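PDB 6C4U: forkhead-associated 1 from Saccharomyces cerevisiae, which binds phosphothreonine-containing peptides, here in a recombinant form engineered to recognise a phosphopeptide of the human transcription factor c-Myc. Local coordinates for residues Thr81-Gln86 against Asp100-Arg105; Gly13-Arg18 against Cys46-Gly51; Asn3-Val8 against Lys36-Gly41; Gly51-Val56 against Val104-Thr109. All coordinates share one frame; numbering follows the deposited sequence.

Contact 3 is the buried one: aromatic and aliphatic side chains from strands of the two sheets meet in the core of the sandwich, without hydrogen bonds. Contact 1, partly buried, works within one sheet and is built mostly of backbone hydrogen bonds. It shares Val104 and Arg105 with contact 4, where the same strand runs out into a loop and only van der Waals packing joins the segments, near the bound peptide. Contact 2 is likewise apolar and lies along a flank of the sandwich; it touches contact 3 through Tyr48 on Phe40 and through backbone pairing of both its segments, and shares Gly51 with contact 4, which lies farthest from the centre of the chain.

Contact 1: residues Thr81-Gln86 against Asp100-Arg105; sequences TWLNGQ and DEITVR
Asn84 does something unusual for a residue that has left its strand: it keeps pairing with Glu101, using its side-chain amide where a backbone carbonyl would normally serve. Its N donates to Glu101 O at 2.8 Å, and its OD1 accepts a hydrogen bond from Glu101 N at 2.9 Å, with that donor tilted 31° from the amide plane. A chi1 of -57° keeps CG beside the backbone N, which lets one residue grip both polar backbone atoms of Glu101. ND2 adds a weak bond to Asp100 OD1, the amide and carboxylate planes standing nearly square at 85°; the other carboxylate oxygen is held by Ser97 N. Asn84 and Gly85, both with positive phi, are the central residues of the type I' turn from Leu83 to Gln86, a tight hairpin whose first strand lies antiparallel to 101-105, in one sheet of the FHA beta sandwich. Trp82 and Thr103 form the hydrogen-bonded pair: Trp82 N reaches Thr103 O at 2.9 Å and Thr103 N reaches Trp82 O at 2.8 Å. Both side chains share one face of the sheet, CB of Trp82 3.7 Å from Thr103 OG1; Thr103 O lies near the indole plane, at its edge. Leu83 and Ile102, the non-hydrogen-bonded pair, point to the other face, where Ile102 meets Phe61 and Ile63 of the opposing sheet and its CG2 touches Thr81 CG2 at 4.0 Å.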
loop_
_atom_site.group_PDB
_atom_site.type_symbol
_atom_site.label_atom_id
_atom_site.label_comp_id
_atom_site.label_asym_id
_atom_site.label_seq_id
_atom_site.Cartn_x
_atom_site.Cartn_y
_atom_site.Cartn_z
ATOM N N THR F 81 2.649 0.452 10.978
ATOM C CA THR F 81 2.211 -0.396 9.873
ATOM C C THR F 81 3.067 -1.651 9.890
ATOM O O THR F 81 4.289 -1.560 9.983
ATOM C CB THR F 81 2.382 0.349 8.533
ATOM O OG1 THR F 81 1.444 1.427 8.486
ATOM C CG2 THR F 81 2.158 -0.561 7.323
ATOM N N TRP F 82 2.416 -2.812 9.782
ATOM C CA TRP F 82 3.071 -4.118 9.876
ATOM C C TRP F 82 3.128 -4.793 8.528
ATOM O O TRP F 82 2.140 -4.806 7.802
ATOM C CB TRP F 82 2.296 -5.008 10.837
ATOM C CG TRP F 82 2.641 -4.744 12.238
ATOM C CD1 TRP F 82 3.455 -5.487 13.020
ATOM C CD2 TRP F 82 2.204 -3.642 13.035
ATOM N NE1 TRP F 82 3.551 -4.925 14.262
ATOM C CE2 TRP F 82 2.792 -3.790 14.300
ATOM C CE3 TRP F 82 1.371 -2.547 12.803
ATOM C CZ2 TRP F 82 2.585 -2.888 15.330
ATOM C CZ3 TRP F 82 1.162 -1.644 13.831
ATOM C CH2 TRP F 82 1.769 -1.823 15.085
ATOM N N LEU F 83 4.278 -5.363 8.201
ATOM C CA LEU F 83 4.462 -6.086 6.949
ATOM C C LEU F 83 4.829 -7.519 7.295
ATOM O O LEU F 83 5.908 -7.765 7.853
ATOM C CB LEU F 83 5.562 -5.439 6.115
ATOM C CG LEU F 83 6.010 -6.193 4.868
ATOM C CD1 LEU F 83 4.832 -6.572 3.994
ATOM C CD2 LEU F 83 6.971 -5.336 4.060
ATOM N N ASN F 84 3.931 -8.453 6.966
ATOM C CA ASN F 84 4.055 -9.858 7.367
ATOM C C ASN F 84 4.277 -9.917 8.873
ATOM O O ASN F 84 5.221 -10.536 9.358
ATOM C CB ASN F 84 5.185 -10.572 6.604
ATOM C CG ASN F 84 4.998 -10.500 5.096
ATOM O OD1 ASN F 84 3.878 -10.651 4.574
ATOM N ND2 ASN F 84 6.092 -10.257 4.382
ATOM N N GLY F 85 3.419 -9.207 9.599
ATOM C CA GLY F 85 3.421 -9.242 11.050
ATOM C C GLY F 85 4.609 -8.650 11.789
ATOM O O GLY F 85 4.670 -8.780 13.003
ATOM N N GLN F 86 5.536 -7.994 11.086
ATOM C CA GLN F 86 6.635 -7.242 11.712
ATOM C C GLN F 86 6.436 -5.763 11.421
ATOM O O GLN F 86 6.290 -5.389 10.264
ATOM C CB GLN F 86 7.976 -7.691 11.151
ATOM C CG GLN F 86 8.329 -9.127 11.478
ATOM C CD GLN F 86 9.267 -9.733 10.423
ATOM O OE1 GLN F 86 8.881 -9.888 9.260
ATOM N NE2 GLN F 86 10.498 -10.072 10.822
ATOM N N ASP F 100 2.558 -10.581 0.047
ATOM C CA ASP F 100 2.848 -9.965 1.356
ATOM C C ASP F 100 1.581 -9.470 2.021
ATOM O O ASP F 100 0.612 -9.143 1.341
ATOM C CB ASP F 100 3.837 -8.796 1.214
ATOM C CG ASP F 100 5.291 -9.248 1.137
ATOM O OD1 ASP F 100 5.553 -10.469 1.140
ATOM O OD2 ASP F 100 6.169 -8.373 1.061
ATOM N N GLU F 101 1.597 -9.433 3.351
ATOM C CA GLU F 101 0.424 -9.035 4.127
ATOM C C GLU F 101 0.698 -7.751 4.914
ATOM O O GLU F 101 1.481 -7.734 5.874
ATOM C CB GLU F 101 0.006 -10.169 5.071
ATOM C CG GLU F 101 -1.321 -9.972 5.791
ATOM C CD GLU F 101 -1.656 -11.131 6.753
ATOM O OE1 GLU F 101 -0.763 -11.947 7.140
ATOM O OE2 GLU F 101 -2.822 -11.290 7.139
ATOM N N ILE F 102 0.015 -6.689 4.516
ATOM C CA ILE F 102 0.111 -5.378 5.159
ATOM C C ILE F 102 -1.008 -5.270 6.183
ATOM O O ILE F 102 -2.164 -5.509 5.862
ATOM C CB ILE F 102 0.017 -4.252 4.097
ATOM C CG1 ILE F 102 1.142 -4.429 3.060
ATOM C CG2 ILE F 102 0.202 -2.891 4.724
ATOM C CD1 ILE F 102 1.132 -3.435 1.927
ATOM N N THR F 103 -0.662 -4.897 7.411
ATOM C CA THR F 103 -1.602 -4.926 8.544
ATOM C C THR F 103 -1.543 -3.623 9.312
ATOM O O THR F 103 -0.453 -3.119 9.557
ATOM C CB THR F 103 -1.233 -6.055 9.541
ATOM O OG1 THR F 103 -0.240 -6.941 8.972
ATOM C CG2 THR F 103 -2.446 -6.818 9.922
ATOM N N VAL F 104 -2.698 -3.090 9.705
ATOM C CA VAL F 104 -2.750 -1.856 10.517
ATOM C C VAL F 104 -3.676 -2.082 11.707
ATOM O O VAL F 104 -4.531 -2.934 11.667
ATOM C CB VAL F 104 -3.209 -0.629 9.689
ATOM C CG1 VAL F 104 -2.295 -0.433 8.497
ATOM C CG2 VAL F 104 -4.648 -0.760 9.217
ATOM N N ARG F 105 -3.532 -1.305 12.760
ATOM C CA ARG F 105 -4.399 -1.468 13.946
ATOM C C ARG F 105 -5.621 -0.569 13.858
ATOM O O ARG F 105 -5.556 0.541 13.281
ATOM C CB ARG F 105 -3.628 -1.137 15.192
ATOM C CG ARG F 105 -2.474 -2.096 15.461
ATOM C CD ARG F 105 -1.237 -1.424 16.061
ATOM N NE ARG F 105 -1.475 -0.883 17.400
ATOM C CZ ARG F 105 -0.813 0.120 17.974
ATOM N NH1 ARG F 105 0.204 0.728 17.350
ATOM N NH2 ARG F 105 -1.171 0.532 19.187
#

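Contact 2: residues Gly13-Arg18 against Cys46-Gly51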
loop_
_atom_site.group_PDB
_atom_site.type_symbol
_atom_site.label_atom_id
_atom_site.label_comp_id
_atom_site.label_asym_id
_atom_site.label_seq_id
_atom_site.Cartn_x
_atom_site.Cartn_y
_atom_site.Cartn_z
ATOM N N GLY F 13 -12.550 -8.891 4.472
ATOM C CA GLY F 13 -13.379 -8.828 3.254
ATOM C C GLY F 13 -14.411 -7.712 3.307
ATOM O O GLY F 13 -15.277 -7.610 2.473
ATOM N N GLN F 14 -14.190 -6.821 4.250
ATOM C CA GLN F 14 -14.919 -5.594 4.475
ATOM C C GLN F 14 -14.704 -4.559 3.335
ATOM O O GLN F 14 -15.386 -3.550 3.257
ATOM C CB GLN F 14 -14.358 -4.917 5.750
ATOM C CG GLN F 14 -14.086 -5.781 6.995
ATOM C CD GLN F 14 -12.840 -5.334 7.777
ATOM O OE1 GLN F 14 -11.928 -4.733 7.208
ATOM N NE2 GLN F 14 -12.797 -5.644 9.068
ATOM N N ILE F 15 -13.638 -4.728 2.584
ATOM C CA ILE F 15 -13.231 -3.748 1.575
ATOM C C ILE F 15 -12.929 -4.583 0.344
ATOM O O ILE F 15 -11.776 -5.167 0.264
ATOM C CB ILE F 15 -11.973 -2.946 1.967
ATOM C CG1 ILE F 15 -12.123 -2.247 3.314
ATOM C CG2 ILE F 15 -11.630 -1.985 0.822
ATOM C CD1 ILE F 15 -10.814 -1.708 3.848
ATOM N N PRO F 16 -13.894 -4.652 -0.590
ATOM C CA PRO F 16 -13.507 -5.411 -1.787
ATOM C C PRO F 16 -12.176 -5.125 -2.570
ATOM O O PRO F 16 -11.551 -4.003 -2.692
ATOM C CB PRO F 16 -14.663 -5.202 -2.758
ATOM C CG PRO F 16 -15.568 -4.155 -2.073
ATOM C CD PRO F 16 -14.792 -3.556 -0.941
ATOM N N ILE F 17 -11.803 -6.197 -3.175
ATOM C CA ILE F 17 -10.660 -6.230 -4.081
ATOM C C ILE F 17 -10.517 -4.882 -4.798
ATOM O O ILE F 17 -11.531 -4.296 -5.259
ATOM C CB ILE F 17 -10.896 -7.319 -5.058
ATOM C CG1 ILE F 17 -10.696 -8.686 -4.376
ATOM C CG2 ILE F 17 -9.877 -7.297 -6.246
ATOM C CD1 ILE F 17 -11.343 -9.842 -5.118
ATOM N N ARG F 18 -9.280 -4.394 -4.856
ATOM C CA ARG F 18 -8.926 -3.219 -5.648
ATOM C C ARG F 18 -7.682 -3.437 -6.481
ATOM O O ARG F 18 -6.697 -3.980 -5.993
ATOM C CB ARG F 18 -8.705 -2.004 -4.782
ATOM C CG ARG F 18 -9.886 -1.184 -4.389
ATOM C CD ARG F 18 -10.562 -0.433 -5.543
ATOM N NE ARG F 18 -11.832 0.080 -5.081
ATOM C CZ ARG F 18 -13.020 -0.547 -5.149
ATOM N NH1 ARG F 18 -13.140 -1.771 -5.664
ATOM N NH2 ARG F 18 -14.101 0.059 -4.667
ATOM N N CYS F 46 -7.315 9.487 -0.462
ATOM C CA CYS F 46 -6.336 8.450 -0.784
ATOM C C CYS F 46 -6.761 7.584 -1.951
ATOM O O CYS F 46 -7.921 7.587 -2.361
ATOM C CB CYS F 46 -6.091 7.551 0.429
ATOM S SG CYS F 46 -5.355 8.373 1.873
ATOM N N ASP F 47 -5.806 6.855 -2.509
ATOM C CA ASP F 47 -6.113 5.927 -3.587
ATOM C C ASP F 47 -6.934 4.733 -3.073
ATOM O O ASP F 47 -7.816 4.250 -3.772
ATOM C CB ASP F 47 -4.827 5.459 -4.262
ATOM C CG ASP F 47 -4.112 6.588 -4.976
ATOM O OD1 ASP F 47 -4.502 6.889 -6.131
ATOM O OD2 ASP F 47 -3.160 7.147 -4.400
ATOM N N TYR F 48 -6.634 4.269 -1.862
ATOM C CA TYR F 48 -7.363 3.181 -1.209
ATOM C C TYR F 48 -7.864 3.693 0.117
ATOM O O TYR F 48 -7.073 4.083 0.976
ATOM C CB TYR F 48 -6.430 2.003 -0.948
ATOM C CG TYR F 48 -7.108 0.695 -0.592
ATOM C CD1 TYR F 48 -7.645 -0.118 -1.570
ATOM C CD2 TYR F 48 -7.140 0.237 0.722
ATOM C CE1 TYR F 48 -8.250 -1.348 -1.231
ATOM C CE2 TYR F 48 -7.678 -0.989 1.054
ATOM C CZ TYR F 48 -8.285 -1.753 0.090
ATOM O OH TYR F 48 -8.834 -2.979 0.372
ATOM N N HIS F 49 -9.181 3.702 0.292
ATOM C CA HIS F 49 -9.754 4.160 1.546
ATOM C C HIS F 49 -9.726 2.994 2.521
ATOM O O HIS F 49 -10.394 1.987 2.302
ATOM C CB HIS F 49 -11.167 4.670 1.324
ATOM C CG HIS F 49 -11.745 5.346 2.521
ATOM N ND1 HIS F 49 -13.044 5.150 2.936
ATOM C CD2 HIS F 49 -11.191 6.208 3.409
ATOM C CE1 HIS F 49 -13.267 5.878 4.018
ATOM N NE2 HIS F 49 -12.156 6.523 4.327
ATOM N N LEU F 50 -8.931 3.114 3.577
ATOM C CA LEU F 50 -8.923 2.108 4.642
ATOM C C LEU F 50 -10.147 2.176 5.554
ATOM O O LEU F 50 -10.318 1.308 6.400
ATOM C CB LEU F 50 -7.653 2.224 5.487
ATOM C CG LEU F 50 -6.331 1.973 4.762
ATOM C CD1 LEU F 50 -5.148 2.187 5.686
ATOM C CD2 LEU F 50 -6.284 0.546 4.242
ATOM N N GLY F 51 -10.965 3.217 5.407
ATOM C CA GLY F 51 -12.204 3.369 6.164
ATOM C C GLY F 51 -12.042 4.420 7.247
ATOM O O GLY F 51 -10.918 4.759 7.618
#
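Tyr48 reaches from its strand across to segment 13-18 and meets both Ile15 and Arg18. Its CG is anti to the backbone N (chi1 -166°), which swings the ring out from the strand until the phenol end lies against Ile15. There the methyl CG2 of Ile15 comes in obliquely. One long edge of the ring takes the aliphatic start of Arg18: CB lies in the ring plane, 3.6 Å from Tyr48 CE1, and CG is beside it near the same plane. Beyond CG the arginine bends at chi2 and its guanidinium turns back along its own chain, NH1 making a weak bond to Ile17 O. Segment 13-18 leads from strand 4-10 into strand 18-21, an outermost strand of one sheet of the FHA beta sandwich, whereas strand 48-49 is outermost in the other; the contact therefore spans a flank of the sandwich. His49 follows with its backbone, its O lying 4.0 Å from Ile15 CD1. Gly51 N stands 3.5 Å above the centre of one face of its imidazole, whose NE2 bonds weakly to Arg42 O and Asn52 OD1. Leu50 offers Ile15 its carbonyl too, O to CD1 4.0 Å, while its CD2 lies in plane at the edge of the Tyr48 ring opposite the one used by Arg18. Inward of this, Tyr48 and Leu50 both rest on Leu115, and the tyrosine ring also meets Phe40.

Contact 3: residues Asn3-Val8 against Lys36-Gly41; sequences NIVFRV and KVWTFG
Trp38 and Phe6 meet in a T-shaped aromatic pair, the edge of the phenylalanine set against the face of the indole. The planes stand 77° apart, and the centroids of the Phe6 ring and the six-membered Trp38 ring are separated by 5.1 Å. CE1 leads the approach, 3.6 Å from Trp38 CE3, and sits toward the rim of the indole. Lys36 CG lies over the opposite face, so the indole is held between an aromatic edge and an aliphatic chain. Phe6 reaches this spot through a chi1 of 72°, with CG in the crowded position between backbone N and carbonyl carbon. The far side of the same ring brings CE2 to 4.4 Å from Phe40 CZ, an edge meeting an edge. Val8 CG2 also comes up at the edge of Phe40, and Val5 CG2 touches the indole at CH2. Val5 and Phe6 face Phe20 in a classic beta bulge. The axes of the segments 4-8 and 36-41 approach to 11.1 Å and run nearly parallel, 14° between their directions, in opposing sheets of the FHA beta sandwich; Phe20 of strand 18-21, Ile63 of strand 61-66 and Ile117 of strand 112-119 pack around Phe6 between them.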
loop_
_atom_site.group_PDB
_atom_site.type_symbol
_atom_site.label_atom_id
_atom_site.label_comp_id
_atom_site.label_asym_id
_atom_site.label_seq_id
_atom_site.Cartn_x
_atom_site.Cartn_y
_atom_site.Cartn_z
ATOM N N ASN F 3 -2.762 -1.909 -18.095
ATOM C CA ASN F 3 -2.281 -3.171 -17.477
ATOM C C ASN F 3 -2.097 -2.917 -15.986
ATOM O O ASN F 3 -1.572 -1.892 -15.544
ATOM C CB ASN F 3 -0.921 -3.594 -17.994
ATOM C CG ASN F 3 -0.704 -5.119 -17.910
ATOM O OD1 ASN F 3 -1.610 -5.892 -18.248
ATOM N ND2 ASN F 3 0.546 -5.574 -17.573
ATOM N N ILE F 4 -2.489 -3.914 -15.188
ATOM C CA ILE F 4 -2.462 -3.899 -13.790
ATOM C C ILE F 4 -1.133 -4.130 -13.145
ATOM O O ILE F 4 -0.493 -5.116 -13.440
ATOM C CB ILE F 4 -3.549 -4.895 -13.279
ATOM C CG1 ILE F 4 -3.978 -4.344 -11.986
ATOM C CG2 ILE F 4 -3.360 -6.443 -13.432
ATOM C CD1 ILE F 4 -4.854 -3.121 -12.261
ATOM N N VAL F 5 -0.736 -3.284 -12.208
ATOM C CA VAL F 5 0.566 -3.467 -11.542
ATOM C C VAL F 5 0.453 -4.467 -10.410
ATOM O O VAL F 5 1.308 -5.369 -10.282
ATOM C CB VAL F 5 1.112 -2.145 -10.978
ATOM C CG1 VAL F 5 2.479 -2.372 -10.326
ATOM C CG2 VAL F 5 1.180 -1.083 -12.075
ATOM N N PHE F 6 -0.562 -4.264 -9.572
ATOM C CA PHE F 6 -0.813 -5.114 -8.413
ATOM C C PHE F 6 -2.257 -4.980 -7.962
ATOM O O PHE F 6 -2.987 -4.083 -8.391
ATOM C CB PHE F 6 0.145 -4.798 -7.249
ATOM C CG PHE F 6 -0.139 -3.486 -6.545
ATOM C CD1 PHE F 6 0.237 -2.271 -7.112
ATOM C CD2 PHE F 6 -0.750 -3.465 -5.305
ATOM C CE1 PHE F 6 -0.044 -1.066 -6.468
ATOM C CE2 PHE F 6 -1.022 -2.262 -4.666
ATOM C CZ PHE F 6 -0.686 -1.075 -5.246
ATOM N N ARG F 7 -2.641 -5.888 -7.071
ATOM C CA ARG F 7 -4.009 -6.020 -6.614
ATOM C C ARG F 7 -4.005 -6.208 -5.103
ATOM O O ARG F 7 -3.129 -6.873 -4.550
ATOM C CB ARG F 7 -4.625 -7.210 -7.317
ATOM C CG ARG F 7 -5.947 -7.684 -6.752
ATOM C CD ARG F 7 -6.480 -8.867 -7.585
ATOM N NE ARG F 7 -7.016 -8.457 -8.881
ATOM C CZ ARG F 7 -6.796 -9.076 -10.061
ATOM N NH1 ARG F 7 -5.966 -10.104 -10.158
ATOM N NH2 ARG F 7 -7.356 -8.589 -11.151
ATOM N N VAL F 8 -5.014 -5.639 -4.457
ATOM C CA VAL F 8 -5.078 -5.584 -2.998
ATOM C C VAL F 8 -6.372 -6.191 -2.524
ATOM O O VAL F 8 -7.457 -5.747 -2.872
ATOM C CB VAL F 8 -4.989 -4.131 -2.479
ATOM C CG1 VAL F 8 -5.209 -4.043 -1.009
ATOM C CG2 VAL F 8 -3.638 -3.548 -2.803
ATOM N N LYS F 36 5.500 5.776 -9.773
ATOM C CA LYS F 36 4.118 6.049 -9.367
ATOM C C LYS F 36 3.921 5.812 -7.872
ATOM O O LYS F 36 4.627 4.979 -7.272
ATOM C CB LYS F 36 3.150 5.167 -10.183
ATOM C CG LYS F 36 1.689 5.486 -9.930
ATOM C CD LYS F 36 0.777 5.223 -11.123
ATOM C CE LYS F 36 -0.588 5.858 -10.851
ATOM N NZ LYS F 36 -1.462 5.928 -12.044
ATOM N N VAL F 37 2.973 6.537 -7.271
ATOM C CA VAL F 37 2.697 6.394 -5.843
ATOM C C VAL F 37 1.211 6.272 -5.540
ATOM O O VAL F 37 0.394 7.097 -5.975
ATOM C CB VAL F 37 3.238 7.579 -5.046
ATOM C CG1 VAL F 37 2.973 7.404 -3.543
ATOM C CG2 VAL F 37 4.725 7.747 -5.323
ATOM N N TRP F 38 0.864 5.258 -4.751
ATOM C CA TRP F 38 -0.496 5.073 -4.279
ATOM C C TRP F 38 -0.504 5.239 -2.780
ATOM O O TRP F 38 0.386 4.735 -2.107
ATOM C CB TRP F 38 -0.969 3.676 -4.622
ATOM C CG TRP F 38 -1.051 3.420 -6.078
ATOM C CD1 TRP F 38 -2.085 3.739 -6.918
ATOM C CD2 TRP F 38 -0.057 2.794 -6.878
ATOM N NE1 TRP F 38 -1.805 3.319 -8.172
ATOM C CE2 TRP F 38 -0.555 2.756 -8.189
ATOM C CE3 TRP F 38 1.216 2.310 -6.633
ATOM C CZ2 TRP F 38 0.159 2.185 -9.246
ATOM C CZ3 TRP F 38 1.935 1.753 -7.699
ATOM C CH2 TRP F 38 1.385 1.691 -8.994
ATOM N N THR F 39 -1.509 5.932 -2.253
ATOM C CA THR F 39 -1.624 6.133 -0.812
ATOM C C THR F 39 -2.848 5.437 -0.252
ATOM O O THR F 39 -3.873 5.330 -0.908
ATOM C CB THR F 39 -1.719 7.620 -0.441
ATOM O OG1 THR F 39 -2.893 8.187 -1.039
ATOM C CG2 THR F 39 -0.509 8.369 -0.939
ATOM N N PHE F 40 -2.717 5.016 0.997
ATOM C CA PHE F 40 -3.683 4.212 1.698
ATOM C C PHE F 40 -3.947 4.953 2.998
ATOM O O PHE F 40 -3.006 5.245 3.734
ATOM C CB PHE F 40 -3.065 2.835 1.997
ATOM C CG PHE F 40 -2.889 1.972 0.791
ATOM C CD1 PHE F 40 -1.884 2.229 -0.126
ATOM C CD2 PHE F 40 -3.712 0.864 0.584
ATOM C CE1 PHE F 40 -1.741 1.453 -1.256
ATOM C CE2 PHE F 40 -3.556 0.082 -0.548
ATOM C CZ PHE F 40 -2.575 0.382 -1.462
ATOM N N GLY F 41 -5.203 5.263 3.295
ATOM C CA GLY F 41 -5.500 5.932 4.559
ATOM C C GLY F 41 -6.959 6.165 4.889
ATOM O O GLY F 41 -7.857 5.815 4.108
#

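Contact 4: residues Gly51-Val56 against Val104-Thr109; sequences GNILPV and VRTDPT
Ile53 and Thr106 meet methyl to methyl, CG2 to CG2 at 3.6 Å, their side chains crossing at a slant. On Ile53 this methyl is the branch anti to the backbone N, with chi1 at -50°; the ethyl branch turns back toward Gly51 of its own segment. Thr106 contributes CG2 while its OG1 is taken by Thr111 OG1. Two residues on from Ile53, the ring of Pro55 faces the backbone rather than a side chain: its CG lies 3.4 Å from Thr106 O, and CD is at 3.7 Å from the same oxygen. Val56 splits its two methyls between neighbours. CG1, anti to its backbone N, packs on Leu50, and CG2 turns to the other segment, 3.8 Å from Arg105 O and 4.2 Å from Val104 CG2. Residues 53-56 make a type I turn, closed by Val56 N to Ile53 O at 3.0 Å, and two polar side chains hold the carbonyls of its last two residues, Asn79 ND2 on Pro55 O and Arg42 NE on Val56 O. The bound peptide lies within reach of four residues here, and Arg105 packs on one of its apolar side chains, consistent with the FHA fold, in which loops at one end of the beta sandwich form the phosphopeptide-binding surface.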
loop_
_atom_site.group_PDB
_atom_site.type_symbol
_atom_site.label_atom_id
_atom_site.label_comp_id
_atom_site.label_asym_id
_atom_site.label_seq_id
_atom_site.Cartn_x
_atom_site.Cartn_y
_atom_site.Cartn_z
ATOM N N GLY F 51 -10.965 3.217 5.407
ATOM C CA GLY F 51 -12.204 3.369 6.164
ATOM C C GLY F 51 -12.042 4.420 7.247
ATOM O O GLY F 51 -10.918 4.759 7.618
ATOM N N ASN F 52 -13.158 4.912 7.777
ATOM C CA ASN F 52 -13.149 6.025 8.727
ATOM C C ASN F 52 -12.871 5.562 10.156
ATOM O O ASN F 52 -13.607 5.868 11.072
ATOM C CB ASN F 52 -14.465 6.821 8.618
ATOM C CG ASN F 52 -14.664 7.439 7.236
ATOM O OD1 ASN F 52 -13.746 8.027 6.667
ATOM N ND2 ASN F 52 -15.862 7.313 6.694
ATOM N N ILE F 53 -11.757 4.855 10.319
ATOM C CA ILE F 53 -11.325 4.243 11.573
ATOM C C ILE F 53 -10.286 5.198 12.184
ATOM O O ILE F 53 -9.213 5.377 11.610
ATOM C CB ILE F 53 -10.641 2.873 11.338
ATOM C CG1 ILE F 53 -11.499 1.961 10.436
ATOM C CG2 ILE F 53 -10.285 2.200 12.660
ATOM C CD1 ILE F 53 -10.980 1.907 9.065
ATOM N N LEU F 54 -10.572 5.789 13.346
ATOM C CA LEU F 54 -9.788 6.954 13.789
ATOM C C LEU F 54 -8.289 6.712 14.032
ATOM O O LEU F 54 -7.470 7.537 13.644
ATOM C CB LEU F 54 -10.465 7.670 14.973
ATOM C CG LEU F 54 -11.715 8.545 14.575
ATOM C CD1 LEU F 54 -11.397 9.885 13.873
ATOM C CD2 LEU F 54 -12.805 7.834 13.772
ATOM N N PRO F 55 -7.918 5.577 14.625
ATOM C CA PRO F 55 -6.469 5.294 14.806
ATOM C C PRO F 55 -5.692 4.962 13.518
ATOM O O PRO F 55 -4.466 4.776 13.558
ATOM C CB PRO F 55 -6.470 4.085 15.753
ATOM C CG PRO F 55 -7.815 4.092 16.388
ATOM C CD PRO F 55 -8.748 4.589 15.329
ATOM N N VAL F 56 -6.401 4.834 12.401
ATOM C CA VAL F 56 -5.756 4.805 11.104
ATOM C C VAL F 56 -5.492 6.255 10.723
ATOM O O VAL F 56 -6.403 7.085 10.720
ATOM C CB VAL F 56 -6.619 4.102 10.037
ATOM C CG1 VAL F 56 -5.987 4.220 8.655
ATOM C CG2 VAL F 56 -6.817 2.640 10.425
ATOM N N VAL F 104 -2.698 -3.090 9.705
ATOM C CA VAL F 104 -2.750 -1.856 10.517
ATOM C C VAL F 104 -3.676 -2.082 11.707
ATOM O O VAL F 104 -4.531 -2.934 11.667
ATOM C CB VAL F 104 -3.209 -0.629 9.689
ATOM C CG1 VAL F 104 -2.295 -0.433 8.497
ATOM C CG2 VAL F 104 -4.648 -0.760 9.217
ATOM N N ARG F 105 -3.532 -1.305 12.760
ATOM C CA ARG F 105 -4.399 -1.468 13.946
ATOM C C ARG F 105 -5.621 -0.569 13.858
ATOM O O ARG F 105 -5.556 0.541 13.281
ATOM C CB ARG F 105 -3.628 -1.137 15.192
ATOM C CG ARG F 105 -2.474 -2.096 15.461
ATOM C CD ARG F 105 -1.237 -1.424 16.061
ATOM N NE ARG F 105 -1.475 -0.883 17.400
ATOM C CZ ARG F 105 -0.813 0.120 17.974
ATOM N NH1 ARG F 105 0.204 0.728 17.350
ATOM N NH2 ARG F 105 -1.171 0.532 19.187
ATOM N N THR F 106 -6.736 -1.077 14.378
ATOM C CA THR F 106 -8.064 -0.434 14.305
ATOM C C THR F 106 -8.608 -0.112 15.702
ATOM O O THR F 106 -9.143 0.980 15.939
ATOM C CB THR F 106 -9.052 -1.358 13.575
ATOM O OG1 THR F 106 -8.680 -2.721 13.807
ATOM C CG2 THR F 106 -9.015 -1.106 12.055
ATOM N N ASP F 107 -8.517 -1.070 16.622
ATOM C CA ASP F 107 -8.885 -0.853 18.032
ATOM C C ASP F 107 -7.644 -0.834 18.927
ATOM O O ASP F 107 -6.613 -1.449 18.601
ATOM C CB ASP F 107 -9.792 -1.981 18.586
ATOM C CG ASP F 107 -11.118 -2.105 17.861
ATOM O OD1 ASP F 107 -11.655 -1.095 17.357
ATOM O OD2 ASP F 107 -11.632 -3.247 17.824
ATOM N N PRO F 108 -7.770 -0.220 20.127
ATOM C CA PRO F 108 -6.801 -0.511 21.207
ATOM C C PRO F 108 -6.850 -1.978 21.719
ATOM O O PRO F 108 -5.845 -2.477 22.219
ATOM C CB PRO F 108 -7.177 0.484 22.307
ATOM C CG PRO F 108 -8.586 0.878 22.034
ATOM C CD PRO F 108 -8.873 0.654 20.579
ATOM N N THR F 109 -8.009 -2.638 21.580
ATOM C CA THR F 109 -8.203 -4.082 21.847
ATOM C C THR F 109 -7.299 -5.026 21.024
ATOM O O THR F 109 -7.116 -6.186 21.399
ATOM C CB THR F 109 -9.682 -4.524 21.608
ATOM O OG1 THR F 109 -9.976 -4.520 20.211
ATOM C CG2 THR F 109 -10.683 -3.644 22.373
#